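Local coordinates for protein 350aa long hypothetical aspartate-semialdehyde dehydrogenase (Sulfolobus tokodaii, PDB 2EP5) that probably reduces malonyl-CoA to malonate semialdehyde with NADPH, as a member of the aspartate-semialdehyde dehydrogenase family, at residues 275-280 / 341-346; 249-254 / 316-321. All blocks are in the same frame, centred on the assembly; numbering follows the deposited sequence.

Contact 1 (275-280 / 341-346); sequences KNLPTA and VEVMKE
The type I beta turn from Leu277 to Ala280 meets helix 334-347 through the carboxylate of Glu342. The turn follows helix 271-274, which ends in a Schellman motif with Asn276 as the C-prime residue. Glu342 reaches it with an outstretched side chain (chi2 -172°). Glu342 OE1 uses its syn lone pair to accept the backbone N-H of Thr279, with a Thr279 N to Glu342 OE1 distance of 2.8 Å and an angle of 159° at the hydrogen. Thr279 OG1 lies beside its own backbone N (chi1 -55°), which turns the hydroxyl to the same carboxylate. It donates to Glu342 OE2, but that oxygen is less surely placed, so the short bond length carries little weight. The ring of Pro278 comes at the carboxylate from the opposite direction, and Pro278 CD is 3.6 Å from Glu342 OE1. Leu277 CB also lies 3.3 Å from Glu342 OE1. With an alanine here instead of Glu342, the N-H of Thr279 would probably lose its acceptor, its hydroxyl perhaps another, and a gap would be likely to open beside Pro278. Leu277 adds the apolar part: its CD1 is 3.5 Å from Val343 CG2, the two side chains crossing at about a right angle. At the outer end the aliphatic part of Lys275 crosses Glu346, with Lys275 CD 3.4 Å from Glu346 OE2. Lys275 NZ stays 4.3 Å from Glu346 OE2, too far for a salt bridge. His27 and Tyr29 also touch Glu342, and His27 touches Pro278 as well. Leu277 and Thr279 rest on Leu339 of helix 334-347. On another side of that helix, Val341 and Met344 pack on Val105 of strand 103-106, in the parallel sheet of the NAD-binding part.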
# COMPACT_ATOMS: atom_id res chain seq x y z
N LYS A 275 -41.69 4.43 -1.12
CA LYS A 275 -42.02 5.76 -1.61
C LYS A 275 -41.02 6.19 -2.68
O LYS A 275 -41.08 7.32 -3.17
CB LYS A 275 -42.00 6.76 -0.46
CG LYS A 275 -42.88 6.37 0.70
CD LYS A 275 -44.33 6.18 0.28
CE LYS A 275 -45.20 5.84 1.48
NZ LYS A 275 -46.60 5.55 1.10
N ASN A 276 -40.12 5.28 -3.04
CA ASN A 276 -39.11 5.56 -4.05
C ASN A 276 -38.44 6.90 -3.83
O ASN A 276 -38.44 7.76 -4.71
CB ASN A 276 -39.75 5.56 -5.44
CG ASN A 276 -40.34 4.23 -5.79
OD1 ASN A 276 -41.35 3.83 -5.23
ND2 ASN A 276 -39.71 3.52 -6.72
N LEU A 277 -37.86 7.08 -2.64
CA LEU A 277 -37.19 8.33 -2.33
C LEU A 277 -35.89 8.39 -3.14
O LEU A 277 -35.18 7.39 -3.27
CB LEU A 277 -36.92 8.41 -0.82
CG LEU A 277 -38.16 8.23 0.07
CD1 LEU A 277 -37.79 8.39 1.52
CD2 LEU A 277 -39.23 9.25 -0.31
N PRO A 278 -35.57 9.57 -3.70
CA PRO A 278 -34.37 9.80 -4.52
C PRO A 278 -33.06 9.20 -4.05
O PRO A 278 -32.26 8.75 -4.87
CB PRO A 278 -34.31 11.33 -4.63
CG PRO A 278 -35.15 11.82 -3.49
CD PRO A 278 -36.27 10.84 -3.46
N THR A 279 -32.82 9.18 -2.74
CA THR A 279 -31.58 8.64 -2.22
C THR A 279 -31.68 7.20 -1.68
O THR A 279 -30.70 6.64 -1.20
CB THR A 279 -31.03 9.57 -1.12
OG1 THR A 279 -30.91 10.89 -1.67
CG2 THR A 279 -29.66 9.10 -0.63
N ALA A 280 -32.87 6.61 -1.79
CA ALA A 280 -33.08 5.24 -1.32
C ALA A 280 -32.70 4.21 -2.39
O ALA A 280 -33.18 4.26 -3.52
CB ALA A 280 -34.53 5.04 -0.93
N VAL A 341 -33.69 13.27 5.55
CA VAL A 341 -34.46 14.46 5.21
C VAL A 341 -35.59 14.10 4.23
O VAL A 341 -36.72 14.55 4.39
CB VAL A 341 -33.59 15.58 4.56
CG1 VAL A 341 -34.46 16.79 4.25
CG2 VAL A 341 -32.46 15.98 5.49
N GLU A 342 -35.27 13.27 3.24
CA GLU A 342 -36.30 12.87 2.27
C GLU A 342 -37.48 12.21 2.99
O GLU A 342 -38.64 12.51 2.72
CB GLU A 342 -35.71 11.91 1.23
CG GLU A 342 -34.39 12.38 0.64
CD GLU A 342 -33.90 11.52 -0.52
OE1 GLU A 342 -34.24 10.32 -0.58
OE2 GLU A 342 -33.16 12.05 -1.37
N VAL A 343 -37.17 11.30 3.92
CA VAL A 343 -38.21 10.62 4.68
C VAL A 343 -39.08 11.62 5.46
O VAL A 343 -40.30 11.52 5.46
CB VAL A 343 -37.60 9.61 5.68
CG1 VAL A 343 -38.69 9.08 6.60
CG2 VAL A 343 -36.93 8.46 4.92
N MET A 344 -38.42 12.56 6.13
CA MET A 344 -39.11 13.57 6.92
C MET A 344 -40.10 14.36 6.06
O MET A 344 -41.22 14.64 6.49
CB MET A 344 -38.10 14.53 7.56
CG MET A 344 -37.28 13.91 8.69
SD MET A 344 -35.95 14.99 9.28
CE MET A 344 -36.82 16.10 10.38
N LYS A 345 -39.70 14.71 4.84
CA LYS A 345 -40.59 15.44 3.94
C LYS A 345 -41.76 14.51 3.61
O LYS A 345 -42.92 14.92 3.65
CB LYS A 345 -39.84 15.85 2.67
CG LYS A 345 -40.71 16.53 1.61
CD LYS A 345 -41.30 17.84 2.12
CE LYS A 345 -42.22 18.48 1.08
NZ LYS A 345 -42.77 19.79 1.53
N GLU A 346 -41.44 13.26 3.29
CA GLU A 346 -42.44 12.26 2.96
C GLU A 346 -43.47 12.05 4.08
O GLU A 346 -44.64 11.79 3.81
CB GLU A 346 -41.75 10.93 2.64
CG GLU A 346 -42.67 9.74 2.38
CD GLU A 346 -43.58 9.98 1.19
OE1 GLU A 346 -43.16 10.70 0.26
OE2 GLU A 346 -44.71 9.44 1.18

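Contact 2 (249-254 / 316-321)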
# COMPACT_ATOMS: atom_id res chain seq x y z
N ASN A 249 -21.14 -12.30 14.45
CA ASN A 249 -21.40 -13.64 14.95
C ASN A 249 -22.51 -13.61 15.99
O ASN A 249 -22.31 -13.12 17.10
CB ASN A 249 -20.14 -14.25 15.59
CG ASN A 249 -19.08 -14.61 14.57
OD1 ASN A 249 -18.30 -13.77 14.14
ND2 ASN A 249 -19.06 -15.88 14.17
N ILE A 250 -23.68 -14.10 15.61
CA ILE A 250 -24.79 -14.13 16.54
C ILE A 250 -24.75 -15.48 17.26
O ILE A 250 -25.24 -16.49 16.74
CB ILE A 250 -26.13 -13.94 15.80
CG1 ILE A 250 -26.12 -12.58 15.10
CG2 ILE A 250 -27.29 -14.03 16.77
CD1 ILE A 250 -27.42 -12.23 14.37
N VAL A 251 -24.13 -15.49 18.44
CA VAL A 251 -23.98 -16.71 19.25
C VAL A 251 -25.29 -17.04 19.96
O VAL A 251 -25.65 -16.39 20.93
CB VAL A 251 -22.86 -16.55 20.31
CG1 VAL A 251 -22.58 -17.89 20.99
CG2 VAL A 251 -21.60 -15.99 19.65
N THR A 252 -25.98 -18.06 19.47
CA THR A 252 -27.26 -18.45 20.04
C THR A 252 -27.64 -19.88 19.67
O THR A 252 -27.16 -20.41 18.67
CB THR A 252 -28.37 -17.50 19.53
OG1 THR A 252 -29.65 -17.97 19.99
CG2 THR A 252 -28.37 -17.44 18.00
N ASN A 253 -28.51 -20.49 20.46
CA ASN A 253 -28.96 -21.85 20.19
C ASN A 253 -30.35 -21.85 19.56
O ASN A 253 -30.96 -22.90 19.37
CB ASN A 253 -28.95 -22.68 21.47
CG ASN A 253 -27.55 -23.14 21.87
OD1 ASN A 253 -27.09 -22.89 22.99
ND2 ASN A 253 -26.87 -23.82 20.95
N GLU A 254 -30.85 -20.67 19.23
CA GLU A 254 -32.16 -20.55 18.59
C GLU A 254 -32.08 -21.27 17.25
O GLU A 254 -31.02 -21.28 16.62
CB GLU A 254 -32.52 -19.08 18.35
CG GLU A 254 -32.77 -18.27 19.61
CD GLU A 254 -33.95 -18.79 20.41
OE1 GLU A 254 -35.02 -19.02 19.80
OE2 GLU A 254 -33.82 -18.97 21.65
N GLU A 316 -23.33 -22.48 12.05
CA GLU A 316 -22.58 -23.57 12.65
C GLU A 316 -23.19 -23.80 14.03
O GLU A 316 -24.26 -23.26 14.34
CB GLU A 316 -21.10 -23.21 12.79
CG GLU A 316 -20.43 -22.82 11.48
CD GLU A 316 -18.92 -22.93 11.54
OE1 GLU A 316 -18.33 -22.58 12.58
OE2 GLU A 316 -18.32 -23.35 10.53
N ASN A 317 -22.52 -24.59 14.86
CA ASN A 317 -23.06 -24.88 16.19
C ASN A 317 -23.16 -23.64 17.07
O ASN A 317 -22.17 -22.96 17.34
CB ASN A 317 -22.20 -25.93 16.90
CG ASN A 317 -22.83 -26.39 18.21
OD1 ASN A 317 -23.88 -27.03 18.22
ND2 ASN A 317 -22.19 -26.05 19.33
N ASN A 318 -24.39 -23.35 17.50
CA ASN A 318 -24.66 -22.21 18.38
C ASN A 318 -24.23 -20.85 17.81
O ASN A 318 -23.92 -19.93 18.56
CB ASN A 318 -23.98 -22.47 19.74
CG ASN A 318 -24.47 -21.53 20.84
OD1 ASN A 318 -25.63 -21.15 20.89
ND2 ASN A 318 -23.56 -21.18 21.75
N VAL A 319 -24.22 -20.70 16.48
CA VAL A 319 -23.83 -19.43 15.90
C VAL A 319 -24.17 -19.19 14.43
O VAL A 319 -24.00 -20.06 13.57
CB VAL A 319 -22.31 -19.17 16.08
CG1 VAL A 319 -21.51 -20.22 15.33
CG2 VAL A 319 -21.95 -17.77 15.59
N LEU A 320 -24.67 -17.99 14.16
CA LEU A 320 -25.03 -17.58 12.82
C LEU A 320 -23.99 -16.53 12.47
O LEU A 320 -23.91 -15.49 13.13
CB LEU A 320 -26.41 -16.94 12.79
CG LEU A 320 -27.12 -16.68 11.46
CD1 LEU A 320 -27.70 -15.27 11.48
CD2 LEU A 320 -26.19 -16.86 10.28
N ARG A 321 -23.18 -16.80 11.45
CA ARG A 321 -22.16 -15.84 11.05
C ARG A 321 -22.46 -15.21 9.70
O ARG A 321 -23.11 -15.80 8.84
CB ARG A 321 -20.78 -16.49 10.98
CG ARG A 321 -19.70 -15.44 10.69
CD ARG A 321 -18.55 -15.99 9.90
NE ARG A 321 -18.98 -16.68 8.69
CZ ARG A 321 -18.21 -17.52 8.00
NH1 ARG A 321 -16.96 -17.74 8.41
NH2 ARG A 321 -18.68 -18.16 6.94
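Asn249 and Arg321 lie side by side and point the same way, at the pairing of antiparallel strands 244-251 and 319-326. Their amide and guanidinium planes are 67° apart, and the touching is done by the Arg321 chain: Asn249 ND2 is 3.6 Å from Arg321 CG. Val319 stands on the same face of the sheet. Val319 CG2 is anti to the backbone N (chi1, measured to CG1, 63°) and lies 3.7 Å from Asn249 ND2. Val319 CG2 is also 4.4 Å from Val251 CG2. Ile250 and Leu320 occupy the opposite face, where their CD1 atoms meet at 4.2 Å. They form a hydrogen-bonded pair: Ile250 N to Leu320 O is 2.9 Å and Leu320 N to Ile250 O is 3.0 Å. Further on, Thr252 N donates to Asn318 O at 2.9 Å. Asn318 belongs to the type II turn from Glu316 to Val319. Its amide lies against that of Asn253 with the planes 15° apart, but the assignment of its oxygen and nitrogen is doubtful. Thr252 points away from the second strand. Its OG1 accepts from Glu254 N in an ST turn and is hydrogen-bonded to Lys169 O. The chemistry thus differs by face. Ile250 and Leu320 make an apolar face, with Ile166 and Ala167 of helix 164-168 against Ile250. The face of Asn249, Val251, Val319 and Arg321 is mixed and packs on a second subunit. Arg321 NH1 hydrogen-bonds to OG1 of Thr234 of that subunit, consistent with a place in the interface formed by the dimerisation domain.

Overall arrangement
The two contacts lie at distant points of one chain. Their centres are 35 Å apart and their nearest atoms about 24 Å. Their segments alternate in sequence, and strand 319-326 of contact 2 is followed by helix 334-347 of contact 1. The chain thus returns from the mixed sheet to the NAD-binding part. Contact 1 is met by no other protein chain of the assembly, whereas contact 2 borders a second subunit. Neither contact includes the predicted catalytic residues. Cys151, the probable acyl-thioester residue, begins helix 151-160. His244, the probable proton acceptor, begins the strand whose far end enters contact 2.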